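Local coordinates for putative uncharacterized protein Ta0848 (Thermoplasma acidophilum, PDB 4MN7), which reduces the R-sulfoxide of free methionine back to methionine, acting as a type II free methionine-R-sulfoxide reductase built on a GAF domain, at residues Leu62-Asn67 with Ile103-Ile108. The protein carries 1 engineered substitution. Residues are numbered along the deposited sequence; the frame is centred on the assembly and turned at random.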
# COMPACT_ATOMS: atom_id res chain seq x y z
N LEU A 62 21.86 0.13 -10.13
CA LEU A 62 22.10 -1.25 -10.52
C LEU A 62 20.83 -2.09 -10.45
O LEU A 62 20.59 -2.88 -11.36
CB LEU A 62 23.27 -1.89 -9.73
CG LEU A 62 24.04 -3.01 -10.40
CD1 LEU A 62 24.61 -2.49 -11.71
CD2 LEU A 62 25.17 -3.54 -9.49
N ALA A 63 20.01 -1.91 -9.42
CA ALA A 63 18.83 -2.78 -9.26
C ALA A 63 17.86 -2.59 -10.42
O ALA A 63 17.20 -3.49 -10.86
CB ALA A 63 18.14 -2.50 -7.97
N VAL A 64 17.74 -1.36 -10.86
CA VAL A 64 16.84 -1.03 -11.92
C VAL A 64 17.47 -1.46 -13.22
O VAL A 64 16.76 -1.94 -14.08
CB VAL A 64 16.54 0.47 -11.93
CG1 VAL A 64 15.99 0.90 -13.27
CG2 VAL A 64 15.48 0.74 -10.86
N LEU A 65 18.79 -1.33 -13.38
CA LEU A 65 19.41 -1.59 -14.67
C LEU A 65 19.47 -3.10 -14.87
O LEU A 65 19.23 -3.56 -15.94
CB LEU A 65 20.83 -1.02 -14.72
CG LEU A 65 20.97 0.48 -14.78
CD1 LEU A 65 22.49 0.84 -14.60
CD2 LEU A 65 20.43 1.02 -16.11
N LYS A 66 19.79 -3.86 -13.83
CA LYS A 66 19.84 -5.29 -13.90
C LYS A 66 18.43 -5.86 -13.73
O LYS A 66 18.25 -7.01 -13.96
CB LYS A 66 20.64 -5.90 -12.75
CG LYS A 66 22.14 -5.70 -12.77
CD LYS A 66 22.85 -6.85 -12.03
CE LYS A 66 22.28 -7.08 -10.63
NZ LYS A 66 22.84 -8.26 -9.93
N ASN A 67 17.48 -5.10 -13.23
CA ASN A 67 16.19 -5.65 -12.79
C ASN A 67 16.31 -6.80 -11.82
O ASN A 67 15.69 -7.81 -11.97
CB ASN A 67 15.28 -6.06 -13.94
CG ASN A 67 13.84 -6.25 -13.47
OD1 ASN A 67 13.47 -5.93 -12.32
ND2 ASN A 67 13.04 -6.80 -14.33
N ILE A 103 9.96 -0.16 -12.05
CA ILE A 103 9.46 1.23 -12.04
C ILE A 103 9.99 2.03 -10.87
O ILE A 103 9.66 3.22 -10.71
CB ILE A 103 7.92 1.27 -12.08
CG1 ILE A 103 7.36 0.47 -10.89
CG2 ILE A 103 7.47 0.66 -13.41
CD1 ILE A 103 6.06 0.98 -10.34
N GLY A 104 10.79 1.39 -10.07
CA GLY A 104 11.32 1.96 -8.88
C GLY A 104 11.96 0.91 -8.01
O GLY A 104 12.32 -0.16 -8.47
N GLU A 105 12.22 1.27 -6.76
CA GLU A 105 12.94 0.33 -5.87
C GLU A 105 12.77 0.63 -4.42
O GLU A 105 12.42 1.77 -4.04
CB GLU A 105 14.44 0.37 -6.24
CG GLU A 105 15.04 1.74 -5.99
CD GLU A 105 16.46 1.86 -6.58
OE1 GLU A 105 16.81 1.13 -7.51
OE2 GLU A 105 17.23 2.61 -6.02
N ILE A 106 13.11 -0.33 -3.58
CA ILE A 106 13.22 -0.10 -2.13
C ILE A 106 14.70 -0.18 -1.87
O ILE A 106 15.30 -1.15 -2.22
CB ILE A 106 12.48 -1.20 -1.34
CG1 ILE A 106 11.04 -1.27 -1.79
CG2 ILE A 106 12.52 -0.95 0.16
CD1 ILE A 106 10.23 -2.27 -1.07
N ASP A 107 15.25 0.86 -1.22
CA ASP A 107 16.64 0.96 -0.84
C ASP A 107 16.74 0.97 0.65
O ASP A 107 16.15 1.84 1.32
CB ASP A 107 17.20 2.28 -1.40
CG ASP A 107 18.69 2.50 -1.13
OD1 ASP A 107 19.43 1.49 -0.94
OD2 ASP A 107 19.13 3.69 -1.13
N ILE A 108 17.49 0.02 1.19
CA ILE A 108 17.66 -0.05 2.65
C ILE A 108 19.14 -0.14 3.04
O ILE A 108 19.89 -0.98 2.55
CB ILE A 108 16.94 -1.31 3.20
CG1 ILE A 108 15.48 -1.29 2.80
CG2 ILE A 108 17.03 -1.37 4.70
CD1 ILE A 108 14.67 -2.52 3.22
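On the face of the GAF sheet turned away from the two long helices, A63 and V64 of the short helix 59-66 meet the carboxylate end of E105 on strand 101-110. The contact is small and buried, two aliphatic groups against one acid oxygen. V64 CG2 comes to 3.6 Å from E105 OE1 and A63 CB to 3.9 Å from the same OE1; both are van der Waals approaches. With chi1 at 63°, E105 CG leans over its own backbone, and the outstretched chain lifts the carboxylate to the helix, lying nearly perpendicular to the V64 side chain. V64 turns CG2 to the strand, where this methyl also lies 4.1 Å from G104 O. V64 and G104 are the closest pair of CA atoms, 7.0 Å apart. The helix and strand segments run at 139° between their N-to-C directions, closer to antiparallel than to perpendicular. Their axes approach to 8.5 Å. In GAF domains, this side of the antiparallel sheet commonly forms a ligand pocket roofed by loops and short helices, and the acidic E105 and D107 on one strand, together with helix 59-66, are consistent with such a site. V93 touches A63 and E105, L33 packs on V64 and Y31 on E105, while I103, I106 and I108 pack on helix 118-136 across the sheet. Just before E105, the strand is irregular, since I103 and G104 both face V96 in a classic beta bulge. A Schellman motif ends the helix, with N67 at positive phi as its C-prime residue and a weak bond of 3.4 Å from N67 N to V64 O; the N67 side chain accepts a hydrogen bond from R97.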